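Local coordinates for protein purine nucleoside phosphorylase (Anopheles gambiae, PDB 2P4S) that cleaves purine nucleosides, chiefly inosine and 2'-deoxyinosine, with phosphate to give the free base and a pentose 1-phosphate, as part of purine salvage, at residues 108-113 with 162-167; 126-131 with 155-160. One frame throughout, in Å; residues are numbered along the deposited sequence.

Interaction 1 (108-113 with 162-167); sequences LRPKVG and PVMCMQ
The ring of Pro110 lies against the carbonyl and backbone of Pro162 at the start of a parallel strand pair in the mixed sheet of this nucleoside phosphorylase fold. Pro162 is touched at CB by Leu108 CD2 (3.7 Å), on the CA-CB side of its ring rather than over the middle. Pro110 presents two corners of its own ring. Its CB sits 3.4 Å from Pro162 O and also borders the Pro162-Val163 peptide and the Val163 carbonyl carbon; its CG meets Met164 CE at 3.3 Å, tighter than usual for carbons. Met164 runs out with CG anti to the backbone N (chi1 -167°) and bends only at the last torsion, where CE turns onto Pro110; Met188 and Ile191 of helix 178-191 pack against the same side chain. Val163 points to the other face of the sheet. True strand pairing begins with one bond, Met164 N to Val112 O, 3.1 Å long and nearly straight at 163°. Gly113 CA then lies 3.3 Å from Met164 O as a CH-O contact. Just before strand 112-116 begins, a water joins the loop to the neighbouring strand, accepting from Lys111 N (2.8 Å) and donating to Pro162 O (2.6 Å).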
loop_
_atom_site.group_PDB
_atom_site.type_symbol
_atom_site.label_atom_id
_atom_site.label_comp_id
_atom_site.label_asym_id
_atom_site.label_seq_id
_atom_site.Cartn_x
_atom_site.Cartn_y
_atom_site.Cartn_z
ATOM N N LEU A 108 11.845 -0.055 39.356
ATOM C CA LEU A 108 11.100 -1.180 38.778
ATOM C C LEU A 108 11.854 -1.743 37.583
ATOM O O LEU A 108 12.404 -0.982 36.774
ATOM C CB LEU A 108 9.718 -0.726 38.379
ATOM C CG LEU A 108 8.565 -1.055 39.327
ATOM C CD1 LEU A 108 7.950 0.227 40.062
ATOM C CD2 LEU A 108 7.496 -1.745 38.459
ATOM N N ARG A 109 11.941 -3.071 37.525
ATOM C CA ARG A 109 12.573 -3.763 36.411
ATOM C C ARG A 109 11.548 -4.781 35.826
ATOM O O ARG A 109 11.608 -5.981 36.147
ATOM C CB ARG A 109 13.921 -4.425 36.825
ATOM C CG ARG A 109 15.099 -3.456 37.174
ATOM C CD ARG A 109 15.407 -2.459 36.036
ATOM N NE ARG A 109 16.408 -1.424 36.366
ATOM C CZ ARG A 109 16.150 -0.222 36.902
ATOM N NH1 ARG A 109 14.918 0.158 37.220
ATOM N NH2 ARG A 109 17.139 0.628 37.124
ATOM N N PRO A 110 10.570 -4.286 35.004
ATOM C CA PRO A 110 9.507 -5.153 34.483
ATOM C C PRO A 110 10.002 -6.028 33.360
ATOM O O PRO A 110 10.927 -5.641 32.652
ATOM C CB PRO A 110 8.491 -4.177 33.949
ATOM C CG PRO A 110 9.257 -2.955 33.584
ATOM C CD PRO A 110 10.402 -2.881 34.547
ATOM N N LYS A 111 9.380 -7.199 33.218
ATOM C CA LYS A 111 9.699 -8.167 32.154
ATOM C C LYS A 111 8.631 -8.161 31.071
ATOM O O LYS A 111 8.802 -8.785 30.021
ATOM C CB LYS A 111 9.823 -9.587 32.737
ATOM C CG LYS A 111 10.932 -9.707 33.804
ATOM C CD LYS A 111 12.326 -9.450 33.233
ATOM C CE LYS A 111 13.298 -9.209 34.374
ATOM N NZ LYS A 111 13.543 -10.458 35.187
ATOM N N VAL A 112 7.535 -7.462 31.364
ATOM C CA VAL A 112 6.376 -7.397 30.523
ATOM C C VAL A 112 6.040 -5.936 30.185
ATOM O O VAL A 112 5.780 -5.161 31.073
ATOM C CB VAL A 112 5.138 -8.091 31.183
ATOM C CG1 VAL A 112 3.956 -8.086 30.216
ATOM C CG2 VAL A 112 5.478 -9.543 31.634
ATOM N N GLY A 113 6.020 -5.594 28.893
ATOM C CA GLY A 113 5.423 -4.323 28.407
ATOM C C GLY A 113 3.969 -4.465 27.926
ATOM O O GLY A 113 3.624 -5.449 27.272
ATOM N N PRO A 162 5.641 -6.746 38.318
ATOM C CA PRO A 162 6.093 -5.499 37.685
ATOM C C PRO A 162 5.863 -5.499 36.164
ATOM O O PRO A 162 6.337 -6.411 35.413
ATOM C CB PRO A 162 7.596 -5.439 38.018
ATOM C CG PRO A 162 7.974 -6.815 38.360
ATOM C CD PRO A 162 6.763 -7.504 38.900
ATOM N N VAL A 163 5.139 -4.465 35.734
ATOM C CA VAL A 163 4.860 -4.204 34.308
ATOM C C VAL A 163 5.264 -2.755 33.949
ATOM O O VAL A 163 5.480 -1.907 34.826
ATOM C CB VAL A 163 3.347 -4.512 33.908
ATOM C CG1 VAL A 163 2.928 -5.938 34.283
ATOM C CG2 VAL A 163 2.381 -3.539 34.568
ATOM N N MET A 164 5.410 -2.528 32.653
ATOM C CA MET A 164 5.633 -1.226 32.049
ATOM C C MET A 164 4.439 -1.034 31.096
ATOM O O MET A 164 4.247 -1.798 30.158
ATOM C CB MET A 164 6.892 -1.311 31.219
ATOM C CG MET A 164 7.411 -0.001 30.781
ATOM S SD MET A 164 8.836 -0.334 29.764
ATOM C CE MET A 164 9.523 -1.718 30.511
ATOM N N CYS A 165 3.657 0.001 31.326
ATOM C CA CYS A 165 2.404 0.152 30.673
ATOM C C CYS A 165 2.275 1.484 29.884
ATOM O O CYS A 165 2.411 2.591 30.453
ATOM C CB CYS A 165 1.358 -0.027 31.752
ATOM S SG CYS A 165 -0.233 -0.020 31.098
ATOM N N MET A 166 2.115 1.378 28.558
ATOM C CA MET A 166 1.761 2.519 27.718
ATOM C C MET A 166 0.299 2.832 27.835
ATOM O O MET A 166 -0.550 2.163 27.241
ATOM C CB MET A 166 2.112 2.296 26.263
ATOM C CG MET A 166 3.545 2.615 25.937
ATOM S SD MET A 166 3.876 2.251 24.199
ATOM C CE MET A 166 3.170 3.661 23.316
ATOM N N GLN A 167 -0.005 3.840 28.631
ATOM C CA GLN A 167 -1.370 4.290 28.761
ATOM C C GLN A 167 -1.671 5.285 27.649
ATOM O O GLN A 167 -1.454 6.516 27.796
ATOM C CB GLN A 167 -1.594 4.921 30.122
ATOM C CG GLN A 167 -3.063 5.168 30.398
ATOM C CD GLN A 167 -3.277 5.868 31.732
ATOM O OE1 GLN A 167 -2.353 6.475 32.272
ATOM N NE2 GLN A 167 -4.494 5.793 32.256
HETATM O O HOH W 1 7.862 -8.485 35.151
#

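Interaction 2 (126-131 with 155-160); sequences QLTDVD and FGYLAG
Thr128 and Tyr157 form the first of two hydrogen-bonded pairs in an antiparallel ladder broken by a beta bulge. Their bonds run both ways, Thr128 N to Tyr157 O and Tyr157 N to Thr128 O, each 2.9 Å, the second the straighter at 171°. The other pair is Asp131 with Phe155, where Phe155 N reaches Asp131 O at 2.8 Å, almost perfectly linear. Between the pairs Asp129 and Val130 stand against Gly156 alone, which is the bulge. The chain turns a corner at Asp129, and its positive phi (51°) helps make the turn. Val130 keeps touch through a CH-O contact, its CA 3.2 Å from Phe155 O.

Around this ladder the side chains of Thr128 and Tyr157 cross at about a right angle. Thr128 OG1, set between its backbone N and carbonyl carbon (chi1 62°), touches Tyr157 CB at 3.4 Å, while the ring turns its CD2 edge to the strand: Thr128 O is in the ring plane there, and Asp129 CB comes to 3.6 Å from CD2. Leu127 works on the other side of the backbone. Its CD1 lies over the bare Gly156 backbone, and its CD2 meets Leu158 CB at 3.7 Å.

Further out, Leu158 packs on Val360 and Val364 of helix 353-370, and Gln126 NE2 is hydrogen-bonded to Glu353 O at the start of that helix. At the other end of the ladder the Asp131 carboxylate is held by the chain just after helix 92-105, its OD2 hydrogen-bonded to Thr106 OG1.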
loop_
_atom_site.group_PDB
_atom_site.type_symbol
_atom_site.label_atom_id
_atom_site.label_comp_id
_atom_site.label_asym_id
_atom_site.label_seq_id
_atom_site.Cartn_x
_atom_site.Cartn_y
_atom_site.Cartn_z
ATOM N N GLN A 126 -4.890 0.217 37.257
ATOM C CA GLN A 126 -4.986 -0.873 38.207
ATOM C C GLN A 126 -3.629 -1.242 38.747
ATOM O O GLN A 126 -3.536 -2.116 39.582
ATOM C CB GLN A 126 -5.663 -2.072 37.549
ATOM C CG GLN A 126 -7.030 -1.666 37.092
ATOM C CD GLN A 126 -7.886 -2.814 36.704
ATOM O OE1 GLN A 126 -7.689 -3.946 37.179
ATOM N NE2 GLN A 126 -8.871 -2.542 35.832
ATOM N N LEU A 127 -2.578 -0.598 38.259
ATOM C CA LEU A 127 -1.228 -0.824 38.790
ATOM C C LEU A 127 -1.078 -0.256 40.213
ATOM O O LEU A 127 -1.776 0.682 40.575
ATOM C CB LEU A 127 -0.174 -0.218 37.860
ATOM C CG LEU A 127 -0.215 -0.649 36.397
ATOM C CD1 LEU A 127 0.934 -0.005 35.677
ATOM C CD2 LEU A 127 -0.129 -2.144 36.251
ATOM N N THR A 128 -0.179 -0.834 41.009
ATOM C CA THR A 128 0.146 -0.316 42.343
ATOM C C THR A 128 1.623 0.092 42.414
ATOM O O THR A 128 2.439 -0.374 41.586
ATOM C CB THR A 128 -0.134 -1.341 43.465
ATOM O OG1 THR A 128 0.677 -2.493 43.279
ATOM C CG2 THR A 128 -1.609 -1.763 43.498
ATOM N N ASP A 129 1.965 0.948 43.400
ATOM C CA ASP A 129 3.340 1.430 43.570
ATOM C C ASP A 129 3.911 1.983 42.270
ATOM O O ASP A 129 4.997 1.545 41.825
ATOM C CB ASP A 129 4.236 0.272 43.950
ATOM C CG ASP A 129 4.416 0.130 45.416
ATOM O OD1 ASP A 129 5.477 0.634 45.894
ATOM O OD2 ASP A 129 3.524 -0.504 46.061
ATOM N N VAL A 130 3.189 2.923 41.656
ATOM C CA VAL A 130 3.540 3.390 40.300
ATOM C C VAL A 130 4.619 4.497 40.239
ATOM O O VAL A 130 4.662 5.380 41.092
ATOM C CB VAL A 130 2.272 3.788 39.456
ATOM C CG1 VAL A 130 1.197 2.748 39.620
ATOM C CG2 VAL A 130 1.726 5.131 39.872
ATOM N N ASP A 131 5.502 4.393 39.238
ATOM C CA ASP A 131 6.255 5.520 38.696
ATOM C C ASP A 131 5.639 5.862 37.331
ATOM O O ASP A 131 5.595 5.050 36.424
ATOM C CB ASP A 131 7.759 5.209 38.597
ATOM C CG ASP A 131 8.365 4.822 39.961
ATOM O OD1 ASP A 131 8.262 5.623 40.919
ATOM O OD2 ASP A 131 8.957 3.727 40.087
ATOM N N PHE A 155 5.075 2.583 35.257
ATOM C CA PHE A 155 5.811 1.406 35.736
ATOM C C PHE A 155 5.124 1.082 37.031
ATOM O O PHE A 155 5.011 1.939 37.867
ATOM C CB PHE A 155 7.280 1.734 35.995
ATOM C CG PHE A 155 8.099 1.954 34.755
ATOM C CD1 PHE A 155 8.981 0.966 34.308
ATOM C CD2 PHE A 155 8.049 3.175 34.061
ATOM C CE1 PHE A 155 9.773 1.153 33.137
ATOM C CE2 PHE A 155 8.824 3.377 32.926
ATOM C CZ PHE A 155 9.722 2.357 32.465
ATOM N N GLY A 156 4.623 -0.137 37.205
ATOM C CA GLY A 156 3.859 -0.471 38.421
ATOM C C GLY A 156 3.681 -1.971 38.533
ATOM O O GLY A 156 4.133 -2.722 37.663
ATOM N N TYR A 157 3.020 -2.394 39.611
ATOM C CA TYR A 157 2.696 -3.796 39.889
ATOM C C TYR A 157 1.278 -4.136 39.452
ATOM O O TYR A 157 0.287 -3.509 39.908
ATOM C CB TYR A 157 2.915 -4.129 41.393
ATOM C CG TYR A 157 4.379 -4.056 41.795
ATOM C CD1 TYR A 157 5.172 -5.174 41.725
ATOM C CD2 TYR A 157 4.967 -2.847 42.219
ATOM C CE1 TYR A 157 6.554 -5.133 42.078
ATOM C CE2 TYR A 157 6.359 -2.770 42.570
ATOM C CZ TYR A 157 7.144 -3.931 42.500
ATOM O OH TYR A 157 8.512 -3.942 42.827
ATOM N N LEU A 158 1.182 -5.100 38.537
ATOM C CA LEU A 158 -0.129 -5.675 38.174
ATOM C C LEU A 158 -0.354 -7.017 38.928
ATOM O O LEU A 158 0.261 -8.028 38.586
ATOM C CB LEU A 158 -0.255 -5.862 36.653
ATOM C CG LEU A 158 -1.653 -6.193 36.111
ATOM C CD1 LEU A 158 -2.679 -5.156 36.518
ATOM C CD2 LEU A 158 -1.642 -6.313 34.616
ATOM N N ALA A 159 -1.220 -6.993 39.949
ATOM C CA ALA A 159 -1.333 -8.071 40.952
ATOM C C ALA A 159 0.025 -8.604 41.437
ATOM O O ALA A 159 0.271 -9.809 41.377
ATOM C CB ALA A 159 -2.195 -9.232 40.409
ATOM N N GLY A 160 0.911 -7.709 41.887
ATOM C CA GLY A 160 2.235 -8.114 42.331
ATOM C C GLY A 160 3.287 -8.302 41.254
ATOM O O GLY A 160 4.454 -8.531 41.570
#

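From the N terminus, helix 92-105 leads into 108-113, the first half of interaction 1. The chain passes through strand 112-116 and short helix 122-125 to 126-131, then returns as strand 152-158, so that interaction 2 closes its loop first. A tight turn follows, and strand 161-167 comes back antiparallel to close interaction 1; the smaller loop is thus nested inside the larger. The shared hairpin joins them: Val163 N lies 2.8 Å from Gly156 O, a probable hydrogen bond. Strand 130-134 is thereby tied through 152-158 and 161-167 to strand 112-116, and Val163 CG2 packs against Leu127 CD2 at 3.3 Å.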